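Local atomic coordinates of putative C39-like peptidase (Bacillus anthracis, PDB entry 3ERV), a protein that is of unknown function but probably acts as a cysteine peptidase of the C39-like family, a member of the papain-like CA clan. Residues K31-N36 / S189-D194; E158-T163 / T174-C179; M57-A62 / K117-N122; N73-V78 / G95-F100. One frame throughout, in Å; residues are numbered along the deposited sequence.

Following the chain from its N terminus, contact 1 opens at 31-36 and closes at 189-194, so that it encloses the other three. Inside it, 57-62 opens contact 3; contact 4 (73-78 with 95-100) is complete before contact 3 closes at 117-122 and is therefore nested within it. Contact 2, 158-163 with 174-179, follows in series, and no two loops cross. Contact 3 joins helix ends, and contact 4 ties the small mixed sheet and helix 68-74 to a loop; the two touch where Tyr119 meets Glu74. Contacts 1 and 2 share the antiparallel sheet: 32-33 and 189-193 both pair with strand 177-185, where contact 2 ends. Between them they supply His178 and Asp194, which probably serve with Cys50 as a catalytic triad.

Contact 1. Residues K31-N36 / S189-D194; sequences KVILSN and SVYIRD. With EDO (1,2-ethanediol), chain C.
Lys31 opens the contact by running its aliphatic chain out to the end of the Tyr191 side chain. CG stands opposite the backbone N and the rest stays extended, carrying CE to 3.6 Å from Tyr191 OH. The lysine crosses the tyrosine at about a right angle, and the phenol's own polar partner is Asp186. Val32 turns its side chain from this surface, and Ile33 resumes the contact: its CD1 lies 3.5 Å from Tyr191 CB and 3.7 Å from Tyr191 CG, meeting the root of the ring obliquely. At Ser35 the backbone takes over. Arg193, bent at chi2 (-88°), brings NH2 to 2.9 Å from Ser35 O, with the oxygen near the guanidinium plane at its edge; the same NH2 hydrogen-bonds to Val37 O. A 1,2-ethanediol, probably from the crystallisation liquor, donates through O1 to Ser35 O (2.9 Å). The touching parts run nearly parallel, 19° apart, because both strands pair antiparallel with strand 177-185: backbone bonds join Val32 to Tyr185, Leu34 to Ile183, and Tyr191 to Ile183 and Gly184. Val32, Leu34 and Val190 pack on helix 132-140, while strand 189-193 leads into Asp194, which is hydrogen-bonded to His178.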
# COMPACT_ATOMS: atom_id res chain seq x y z
N LYS A 31 -10.32 -17.69 12.08
CA LYS A 31 -10.50 -16.95 10.84
C LYS A 31 -11.05 -15.54 11.09
O LYS A 31 -12.16 -15.39 11.59
CB LYS A 31 -11.42 -17.68 9.86
CG LYS A 31 -11.53 -16.90 8.57
CD LYS A 31 -12.73 -17.30 7.74
CE LYS A 31 -12.63 -16.69 6.34
NZ LYS A 31 -13.88 -16.90 5.57
N VAL A 32 -10.29 -14.53 10.70
CA VAL A 32 -10.76 -13.16 10.84
C VAL A 32 -10.90 -12.47 9.48
O VAL A 32 -9.99 -12.55 8.65
CB VAL A 32 -9.84 -12.36 11.75
CG1 VAL A 32 -10.35 -10.94 11.89
CG2 VAL A 32 -9.77 -13.04 13.08
N ILE A 33 -12.04 -11.81 9.26
CA ILE A 33 -12.20 -10.98 8.07
C ILE A 33 -13.09 -9.75 8.28
O ILE A 33 -14.18 -9.84 8.83
CB ILE A 33 -12.72 -11.78 6.87
CG1 ILE A 33 -12.80 -10.86 5.66
CG2 ILE A 33 -14.09 -12.41 7.20
CD1 ILE A 33 -12.32 -11.52 4.42
N LEU A 34 -12.58 -8.60 7.82
CA LEU A 34 -13.28 -7.33 7.91
C LEU A 34 -13.94 -7.14 6.56
O LEU A 34 -13.49 -6.35 5.70
CB LEU A 34 -12.28 -6.20 8.20
CG LEU A 34 -11.43 -6.32 9.47
CD1 LEU A 34 -10.39 -5.23 9.50
CD2 LEU A 34 -12.28 -6.27 10.78
N SER A 35 -15.04 -7.88 6.37
CA SER A 35 -15.61 -8.04 5.05
C SER A 35 -16.39 -6.80 4.61
O SER A 35 -16.78 -6.69 3.46
CB SER A 35 -16.47 -9.30 5.03
OG SER A 35 -17.52 -9.21 5.99
N ASN A 36 -16.57 -5.82 5.50
CA ASN A 36 -17.27 -4.59 5.09
C ASN A 36 -16.40 -3.37 4.84
O ASN A 36 -16.90 -2.22 4.68
CB ASN A 36 -18.49 -4.27 5.99
CG ASN A 36 -19.66 -5.21 5.70
OD1 ASN A 36 -19.59 -6.01 4.74
ND2 ASN A 36 -20.75 -5.09 6.47
N SER A 189 -4.64 -18.82 4.52
CA SER A 189 -4.78 -17.66 3.60
C SER A 189 -4.70 -16.27 4.25
O SER A 189 -4.86 -16.14 5.45
CB SER A 189 -6.10 -17.76 2.82
OG SER A 189 -6.04 -18.81 1.86
N VAL A 190 -4.45 -15.24 3.43
CA VAL A 190 -4.85 -13.89 3.82
C VAL A 190 -5.92 -13.44 2.83
O VAL A 190 -6.03 -14.00 1.73
CB VAL A 190 -3.72 -12.83 3.84
CG1 VAL A 190 -2.67 -13.18 4.91
CG2 VAL A 190 -3.09 -12.64 2.48
N TYR A 191 -6.70 -12.44 3.26
CA TYR A 191 -7.80 -11.91 2.48
C TYR A 191 -7.53 -10.41 2.23
O TYR A 191 -7.22 -9.67 3.17
CB TYR A 191 -9.12 -12.13 3.24
CG TYR A 191 -9.40 -13.61 3.43
CD1 TYR A 191 -10.17 -14.31 2.50
CD2 TYR A 191 -8.88 -14.30 4.52
CE1 TYR A 191 -10.42 -15.67 2.66
CE2 TYR A 191 -9.12 -15.67 4.69
CZ TYR A 191 -9.89 -16.34 3.75
OH TYR A 191 -10.14 -17.69 3.91
N ILE A 192 -7.64 -9.98 0.98
CA ILE A 192 -7.29 -8.60 0.66
C ILE A 192 -8.36 -7.89 -0.16
O ILE A 192 -9.23 -8.53 -0.77
CB ILE A 192 -5.95 -8.54 -0.09
CG1 ILE A 192 -6.09 -9.23 -1.45
CG2 ILE A 192 -4.81 -9.16 0.76
CD1 ILE A 192 -4.81 -9.26 -2.26
N ARG A 193 -8.27 -6.56 -0.17
CA ARG A 193 -8.87 -5.71 -1.21
C ARG A 193 -7.74 -5.28 -2.16
O ARG A 193 -6.77 -4.62 -1.75
CB ARG A 193 -9.54 -4.46 -0.61
CG ARG A 193 -10.79 -4.75 0.18
CD ARG A 193 -12.07 -4.78 -0.65
NE ARG A 193 -13.17 -4.93 0.31
CZ ARG A 193 -13.79 -6.07 0.60
NH1 ARG A 193 -13.46 -7.19 -0.06
NH2 ARG A 193 -14.75 -6.06 1.54
N ASP A 194 -7.86 -5.67 -3.42
CA ASP A 194 -6.86 -5.36 -4.43
C ASP A 194 -7.46 -4.39 -5.46
O ASP A 194 -8.36 -4.79 -6.23
CB ASP A 194 -6.45 -6.66 -5.10
CG ASP A 194 -5.31 -6.47 -6.07
OD1 ASP A 194 -5.21 -5.39 -6.71
OD2 ASP A 194 -4.50 -7.43 -6.15
C1 EDO C . -18.32 -5.62 0.66
O1 EDO C . -19.03 -6.16 1.79
C2 EDO C . -17.61 -4.30 1.01
O2 EDO C . -18.29 -3.17 0.47

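Contact 2. Residues E158-T163 / T174-C179; sequences EDEFTT and TYNEHC
Phe161 and Thr174 approach to 4.8 Å between their CA atoms at the open end of the 162-166/169-173 hairpin, and from Thr174 the chain enters a type I turn ending at Glu177. Thr174 then rests its side chain over one face of the Phe161 ring: CB lies 4.3 Å from the ring centroid in a CH-pi contact, and CG2 comes within 3.6 Å of Phe161 CE2. With OG1 opposite its backbone N (chi1 167°), the threonine presents the hydroxyl to the turn. There it accepts from Asn176 N at 3.1 Å (160° at the hydrogen), which makes an ST turn, and from Asn176 ND2, also at 3.1 Å. Two bonds thus grip this oxygen, and the second helps to set the asparagine amide. Glu160 OE1 approaches the same amide, 3.1 Å from Asn176 ND2, with carboxylate and amide planes 72° apart. Separately, Thr162 OG1 makes a weak, 3.3 Å hydrogen bond to Tyr175 OH. Beyond the turn, Glu177 opens strand 177-185, which pairs antiparallel with strand 145-150 and carries the His178 side chain against Cys50 of helix 50-61; on the other segment, Phe161 packs on Met216 and Thr162 leads into the two-stranded hairpin.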
# COMPACT_ATOMS: atom_id res chain seq x y z
N GLU A 158 15.73 -12.25 -7.06
CA GLU A 158 16.52 -11.04 -6.96
C GLU A 158 16.70 -10.28 -8.25
O GLU A 158 16.85 -9.07 -8.24
CB GLU A 158 17.92 -11.37 -6.41
CG GLU A 158 18.02 -11.31 -4.91
CD GLU A 158 17.96 -9.87 -4.40
OE1 GLU A 158 17.47 -9.67 -3.26
OE2 GLU A 158 18.40 -8.94 -5.15
N ASP A 159 16.71 -10.99 -9.38
CA ASP A 159 16.99 -10.35 -10.66
C ASP A 159 15.81 -9.55 -11.20
O ASP A 159 15.98 -8.76 -12.14
CB ASP A 159 17.50 -11.35 -11.71
CG ASP A 159 16.55 -12.53 -11.91
OD1 ASP A 159 15.38 -12.47 -11.45
OD2 ASP A 159 16.98 -13.51 -12.58
N GLU A 160 14.63 -9.77 -10.60
CA GLU A 160 13.45 -8.92 -10.82
C GLU A 160 13.60 -7.46 -10.31
O GLU A 160 12.91 -6.58 -10.78
CB GLU A 160 12.22 -9.54 -10.17
CG GLU A 160 11.87 -10.93 -10.63
CD GLU A 160 10.66 -10.91 -11.52
OE1 GLU A 160 10.14 -9.80 -11.76
OE2 GLU A 160 10.24 -11.98 -12.01
N PHE A 161 14.51 -7.20 -9.36
CA PHE A 161 14.69 -5.82 -8.83
C PHE A 161 15.70 -4.98 -9.60
O PHE A 161 16.60 -5.53 -10.24
CB PHE A 161 15.06 -5.85 -7.36
CG PHE A 161 13.98 -6.40 -6.51
CD1 PHE A 161 13.82 -7.76 -6.40
CD2 PHE A 161 13.08 -5.55 -5.87
CE1 PHE A 161 12.80 -8.27 -5.64
CE2 PHE A 161 12.07 -6.06 -5.10
CZ PHE A 161 11.91 -7.41 -4.99
N THR A 162 15.51 -3.67 -9.58
CA THR A 162 16.55 -2.71 -9.98
C THR A 162 16.94 -1.89 -8.76
O THR A 162 16.18 -1.78 -7.78
CB THR A 162 16.05 -1.68 -11.00
OG1 THR A 162 15.22 -2.30 -11.99
CG2 THR A 162 17.23 -0.96 -11.67
N THR A 163 18.11 -1.28 -8.82
CA THR A 163 18.48 -0.30 -7.83
C THR A 163 18.51 1.05 -8.53
O THR A 163 19.12 1.21 -9.59
CB THR A 163 19.83 -0.64 -7.18
OG1 THR A 163 19.86 -2.04 -6.87
CG2 THR A 163 20.01 0.13 -5.88
N THR A 174 10.81 -2.70 -8.10
CA THR A 174 10.42 -3.69 -9.06
C THR A 174 9.14 -3.19 -9.70
O THR A 174 8.26 -2.72 -8.99
CB THR A 174 10.16 -5.10 -8.43
OG1 THR A 174 9.49 -5.89 -9.42
CG2 THR A 174 9.26 -5.04 -7.18
N TYR A 175 9.01 -3.34 -11.03
CA TYR A 175 7.80 -2.87 -11.71
C TYR A 175 6.62 -3.79 -11.49
O TYR A 175 5.58 -3.64 -12.10
CB TYR A 175 8.08 -2.64 -13.19
CG TYR A 175 9.48 -2.11 -13.45
CD1 TYR A 175 9.76 -0.74 -13.42
CD2 TYR A 175 10.53 -3.00 -13.74
CE1 TYR A 175 11.05 -0.26 -13.67
CE2 TYR A 175 11.84 -2.54 -14.01
CZ TYR A 175 12.09 -1.17 -13.96
OH TYR A 175 13.38 -0.73 -14.21
N ASN A 176 6.81 -4.74 -10.60
CA ASN A 176 5.78 -5.59 -10.04
C ASN A 176 5.16 -4.93 -8.78
O ASN A 176 4.26 -5.50 -8.17
CB ASN A 176 6.50 -6.87 -9.50
CG ASN A 176 6.77 -7.89 -10.56
OD1 ASN A 176 5.97 -8.80 -10.75
ND2 ASN A 176 7.92 -7.76 -11.26
N GLU A 177 5.73 -3.81 -8.32
CA GLU A 177 5.27 -3.18 -7.05
C GLU A 177 3.76 -3.03 -7.07
O GLU A 177 3.18 -2.61 -8.07
CB GLU A 177 5.89 -1.78 -6.84
CG GLU A 177 5.49 -1.09 -5.50
CD GLU A 177 4.40 0.02 -5.61
OE1 GLU A 177 3.89 0.30 -6.71
OE2 GLU A 177 4.03 0.60 -4.55
N HIS A 178 3.14 -3.35 -5.94
CA HIS A 178 1.71 -3.28 -5.81
C HIS A 178 1.28 -2.90 -4.37
O HIS A 178 2.06 -2.98 -3.40
CB HIS A 178 1.09 -4.61 -6.25
CG HIS A 178 -0.40 -4.53 -6.50
ND1 HIS A 178 -1.00 -3.45 -7.11
CD2 HIS A 178 -1.39 -5.41 -6.22
CE1 HIS A 178 -2.30 -3.66 -7.20
NE2 HIS A 178 -2.57 -4.84 -6.66
N CYS A 179 0.03 -2.49 -4.22
CA CYS A 179 -0.42 -2.08 -2.88
C CYS A 179 -1.85 -2.50 -2.72
O CYS A 179 -2.67 -2.28 -3.59
CB CYS A 179 -0.26 -0.56 -2.71
SG CYS A 179 -0.87 0.06 -1.14

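Contact 3. Residues M57-A62 / K117-N122; sequences MMLQYA and KKYLPN
Leu59 sets its forked end against Tyr119 and Leu120, and its side chain can be followed outward as a simple case of apolar packing at helix ends. CB projects from helix 50-61 toward the 117-122 segment. Chi1 of -74° sets CG opposite the carbonyl carbon, and from CG the two methyls diverge. CD1 goes to the tyrosine, 4.0 Å from Tyr119 CD2 and nearly as close to Tyr119 CG and CB, the two side chains crossing at about a right angle. CD2 faces the leucine, 3.7 Å from Leu120 CD1 and 3.9 Å from Leu120 CG, but also touches Tyr119 CB (4.0 Å); here the two leucines slide past each other in opposite directions. Leu120 CD1 serves as a shared meeting point, since Ala62 CB lies 4.0 Å from it and Met58 CE 4.2 Å. Tyr223 of strand 220-223 covers Met58, Ala62 and Leu120 together, and Leu71 of helix 68-74 touches both Leu59 and Tyr119. The tyrosine's hydroxyl is held by Glu74 and Lys70. From the last turn of helix 109-119, Lys117 NZ reaches forward to Pro121 O (2.7 Å), in the carbonyl plane. Helix 50-61 starts at Cys50, the probable nucleophile, consistent with the papain-like fold, where the cysteine begins a central helix; this contact packs that helix's far end against the end of helix 109-119 and the residue after it.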
# COMPACT_ATOMS: atom_id res chain seq x y z
N MET A 57 -9.87 3.29 0.62
CA MET A 57 -10.65 2.23 1.29
C MET A 57 -10.44 2.23 2.81
O MET A 57 -11.42 2.11 3.59
CB MET A 57 -10.28 0.83 0.73
CG MET A 57 -10.86 0.49 -0.69
SD MET A 57 -10.49 -1.21 -1.34
CE MET A 57 -8.98 -0.93 -2.27
N MET A 58 -9.19 2.34 3.25
CA MET A 58 -8.85 2.36 4.68
C MET A 58 -9.46 3.57 5.36
O MET A 58 -10.13 3.43 6.41
CB MET A 58 -7.31 2.39 4.88
CG MET A 58 -6.74 2.12 6.36
SD MET A 58 -5.08 2.81 6.76
CE MET A 58 -5.60 4.53 7.00
N LEU A 59 -9.24 4.75 4.77
CA LEU A 59 -9.79 6.01 5.31
C LEU A 59 -11.34 6.02 5.40
O LEU A 59 -11.90 6.44 6.42
CB LEU A 59 -9.33 7.19 4.44
CG LEU A 59 -7.83 7.55 4.66
CD1 LEU A 59 -7.41 8.74 3.80
CD2 LEU A 59 -7.58 7.84 6.14
N GLN A 60 -12.02 5.60 4.33
CA GLN A 60 -13.47 5.40 4.35
C GLN A 60 -13.95 4.51 5.49
O GLN A 60 -14.88 4.88 6.23
CB GLN A 60 -13.97 4.82 3.00
CG GLN A 60 -13.89 5.82 1.93
CD GLN A 60 -14.31 5.29 0.58
OE1 GLN A 60 -14.81 4.15 0.47
NE2 GLN A 60 -14.13 6.12 -0.47
N TYR A 61 -13.35 3.33 5.63
CA TYR A 61 -13.73 2.43 6.73
C TYR A 61 -13.48 3.07 8.09
O TYR A 61 -14.22 2.84 9.03
CB TYR A 61 -12.90 1.16 6.69
CG TYR A 61 -13.45 0.01 7.48
CD1 TYR A 61 -14.70 -0.53 7.19
CD2 TYR A 61 -12.69 -0.57 8.51
CE1 TYR A 61 -15.17 -1.65 7.89
CE2 TYR A 61 -13.15 -1.66 9.24
CZ TYR A 61 -14.38 -2.20 8.91
OH TYR A 61 -14.82 -3.27 9.60
N ALA A 62 -12.42 3.86 8.19
CA ALA A 62 -12.16 4.61 9.43
C ALA A 62 -13.17 5.76 9.67
O ALA A 62 -13.11 6.40 10.71
CB ALA A 62 -10.73 5.12 9.44
N LYS A 117 -2.15 10.79 7.79
CA LYS A 117 -2.18 11.72 8.93
C LYS A 117 -2.95 13.01 8.66
O LYS A 117 -3.49 13.59 9.58
CB LYS A 117 -0.76 12.09 9.33
CG LYS A 117 0.01 10.99 9.94
CD LYS A 117 0.68 11.53 11.21
CE LYS A 117 -0.16 11.20 12.42
NZ LYS A 117 0.22 12.11 13.57
N LYS A 118 -2.98 13.47 7.41
CA LYS A 118 -3.77 14.63 7.06
C LYS A 118 -5.22 14.38 7.51
O LYS A 118 -5.91 15.28 8.02
CB LYS A 118 -3.73 14.90 5.55
CG LYS A 118 -4.40 16.21 5.15
CD LYS A 118 -4.64 16.38 3.63
CE LYS A 118 -5.51 17.61 3.33
NZ LYS A 118 -6.95 17.23 3.16
N TYR A 119 -5.67 13.15 7.32
CA TYR A 119 -7.07 12.83 7.55
C TYR A 119 -7.32 12.20 8.94
O TYR A 119 -8.42 12.29 9.46
CB TYR A 119 -7.57 11.87 6.46
CG TYR A 119 -7.73 12.55 5.17
CD1 TYR A 119 -8.93 13.18 4.84
CD2 TYR A 119 -6.66 12.64 4.27
CE1 TYR A 119 -9.04 13.84 3.65
CE2 TYR A 119 -6.79 13.30 3.09
CZ TYR A 119 -7.97 13.88 2.79
OH TYR A 119 -8.08 14.53 1.61
N LEU A 120 -6.30 11.55 9.50
CA LEU A 120 -6.39 10.94 10.83
C LEU A 120 -5.18 11.38 11.70
O LEU A 120 -4.32 10.55 12.07
CB LEU A 120 -6.42 9.42 10.70
CG LEU A 120 -7.61 8.78 9.96
CD1 LEU A 120 -7.32 7.27 9.74
CD2 LEU A 120 -8.92 8.98 10.72
N PRO A 121 -5.08 12.69 11.99
CA PRO A 121 -3.86 13.20 12.66
C PRO A 121 -3.56 12.50 13.97
O PRO A 121 -2.40 12.34 14.34
CB PRO A 121 -4.15 14.68 12.88
CG PRO A 121 -5.64 14.86 12.66
CD PRO A 121 -6.04 13.76 11.68
N ASN A 122 -4.60 12.03 14.65
CA ASN A 122 -4.37 11.40 15.94
C ASN A 122 -4.55 9.88 15.99
O ASN A 122 -4.34 9.28 17.04
CB ASN A 122 -5.28 12.10 16.94
CG ASN A 122 -5.00 13.59 16.97
OD1 ASN A 122 -3.83 13.98 17.10
ND2 ASN A 122 -6.03 14.42 16.74

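Contact 4. Residues N73-V78 / G95-F100; sequences NEIKKV and GNIYTF. With EDO (1,2-ethanediol), chain B.
Val78 and Gly95 are joined in the small mixed sheet, at the end of the parallel pairing between strands 77-82 and 93-94. Gly95 N donates to Val78 O at 3.0 Å, almost straight at 173°, continuing the parallel ladder in which Val78 also bonds to Phe93. Upstream, Lys77 curls back to the end of helix 68-74. The bend at its last torsion (chi4 64°) puts NZ 2.9 Å from Ile75 O, in the carbonyl plane, and NZ also bonds to Ala72 O; the ammonium group therefore sits on carbonyls left at the helix's C-terminal end. A 1,2-ethanediol, probably from the crystallisation liquor, lies beside the lysine chain: its O1 donates to Gly95 O (2.7 Å) and accepts from Ile97 N (2.9 Å). Inside, Ile75 CG2 meets Ile97 CD1 at 4.1 Å, and both isoleucines pack on Val52 of helix 50-61. Ile97 CG2 also sits over the centre of one Tyr98 ring face, 3.6 Å above its plane. At the outer end a water spans the gap, accepting from Asn73 ND2 at 3.0 Å and lying 2.7 Å from Tyr98 OH. The 95-100 loop keeps its shape through Asn96, whose OD1 receives Tyr98 N and Thr99 N from opposite faces of its carbonyl plane. Backbone bonds from Ile97 and Tyr98 to Arg48 and Asp47 tie the loop to the chain just before Cys50. The bond from Tyr98 N makes an Asx turn, and the second, from Thr99 N, extends it to an Asx motif, just after the parallel strand 93-94.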
# COMPACT_ATOMS: atom_id res chain seq x y z
N ASN A 73 -4.43 13.61 -5.88
CA ASN A 73 -3.90 14.94 -6.04
C ASN A 73 -3.05 15.35 -4.84
O ASN A 73 -2.10 16.10 -4.98
CB ASN A 73 -5.03 15.94 -6.27
CG ASN A 73 -4.50 17.32 -6.55
OD1 ASN A 73 -4.90 18.27 -5.93
ND2 ASN A 73 -3.57 17.41 -7.49
N GLU A 74 -3.41 14.85 -3.66
CA GLU A 74 -2.77 15.28 -2.41
C GLU A 74 -1.47 14.60 -2.04
O GLU A 74 -0.69 15.16 -1.29
CB GLU A 74 -3.78 15.21 -1.24
CG GLU A 74 -4.86 16.33 -1.37
CD GLU A 74 -5.99 16.15 -0.35
OE1 GLU A 74 -6.04 15.08 0.31
OE2 GLU A 74 -6.83 17.09 -0.21
N ILE A 75 -1.26 13.39 -2.53
CA ILE A 75 -0.05 12.67 -2.25
C ILE A 75 1.13 13.50 -2.71
O ILE A 75 1.10 14.11 -3.77
CB ILE A 75 -0.02 11.25 -2.89
CG1 ILE A 75 1.22 10.50 -2.40
CG2 ILE A 75 0.04 11.32 -4.39
CD1 ILE A 75 1.10 9.91 -1.07
N LYS A 76 2.16 13.57 -1.87
CA LYS A 76 3.38 14.30 -2.24
C LYS A 76 3.99 13.62 -3.48
O LYS A 76 4.02 12.38 -3.58
CB LYS A 76 4.32 14.31 -1.05
CG LYS A 76 5.73 14.91 -1.31
CD LYS A 76 6.52 14.99 0.01
CE LYS A 76 7.84 15.80 -0.11
NZ LYS A 76 8.37 16.12 1.27
N LYS A 77 4.45 14.41 -4.42
CA LYS A 77 5.02 13.87 -5.64
C LYS A 77 6.48 14.27 -5.84
O LYS A 77 6.88 15.37 -5.44
CB LYS A 77 4.19 14.36 -6.85
CG LYS A 77 2.72 13.90 -6.64
CD LYS A 77 1.86 13.90 -7.81
CE LYS A 77 0.47 13.44 -7.37
NZ LYS A 77 -0.11 14.46 -6.38
N VAL A 78 7.24 13.39 -6.51
CA VAL A 78 8.57 13.73 -6.99
C VAL A 78 8.72 13.42 -8.47
O VAL A 78 8.05 12.54 -9.01
CB VAL A 78 9.69 13.04 -6.17
CG1 VAL A 78 9.66 13.48 -4.73
CG2 VAL A 78 9.58 11.49 -6.26
N GLY A 95 6.79 10.18 -10.33
CA GLY A 95 6.25 10.28 -11.64
C GLY A 95 4.74 10.38 -11.69
O GLY A 95 4.12 11.03 -10.81
N ASN A 96 4.15 9.75 -12.70
CA ASN A 96 2.77 10.02 -13.10
C ASN A 96 1.78 9.03 -12.52
O ASN A 96 1.81 7.84 -12.82
CB ASN A 96 2.69 10.06 -14.63
CG ASN A 96 1.47 10.82 -15.12
OD1 ASN A 96 0.32 10.38 -14.88
ND2 ASN A 96 1.70 11.97 -15.77
N ILE A 97 0.97 9.51 -11.57
CA ILE A 97 -0.05 8.68 -10.94
C ILE A 97 -1.25 8.36 -11.87
O ILE A 97 -1.93 7.35 -11.69
CB ILE A 97 -0.53 9.36 -9.63
CG1 ILE A 97 -1.30 8.36 -8.73
CG2 ILE A 97 -1.33 10.66 -9.98
CD1 ILE A 97 -1.42 8.86 -7.26
N TYR A 98 -1.47 9.19 -12.89
CA TYR A 98 -2.69 9.17 -13.69
C TYR A 98 -2.59 8.26 -14.92
O TYR A 98 -3.54 7.50 -15.23
CB TYR A 98 -3.02 10.58 -14.21
CG TYR A 98 -3.36 11.56 -13.11
CD1 TYR A 98 -4.51 11.39 -12.33
CD2 TYR A 98 -2.52 12.65 -12.84
CE1 TYR A 98 -4.80 12.27 -11.30
CE2 TYR A 98 -2.83 13.54 -11.81
CZ TYR A 98 -3.96 13.33 -11.04
OH TYR A 98 -4.23 14.21 -10.01
N THR A 99 -1.49 8.38 -15.66
CA THR A 99 -1.42 7.69 -16.97
C THR A 99 -0.13 6.88 -17.25
O THR A 99 0.97 7.40 -17.10
CB THR A 99 -1.71 8.64 -18.15
OG1 THR A 99 -1.69 7.88 -19.36
CG2 THR A 99 -0.67 9.77 -18.25
N PHE A 100 -0.31 5.64 -17.71
CA PHE A 100 0.79 4.76 -18.16
C PHE A 100 1.51 5.43 -19.33
O PHE A 100 2.66 5.14 -19.64
CB PHE A 100 0.24 3.39 -18.59
CG PHE A 100 -0.06 2.44 -17.43
CD1 PHE A 100 0.86 2.21 -16.44
CD2 PHE A 100 -1.27 1.77 -17.36
CE1 PHE A 100 0.60 1.34 -15.43
CE2 PHE A 100 -1.55 0.92 -16.32
CZ PHE A 100 -0.60 0.69 -15.37
C1 EDO B . 0.82 13.07 -11.31
O1 EDO B . 1.66 12.17 -10.59
C2 EDO B . 1.57 14.17 -12.00
O2 EDO B . 2.14 13.71 -13.23
O HOH W 1 -2.05 15.51 -9.24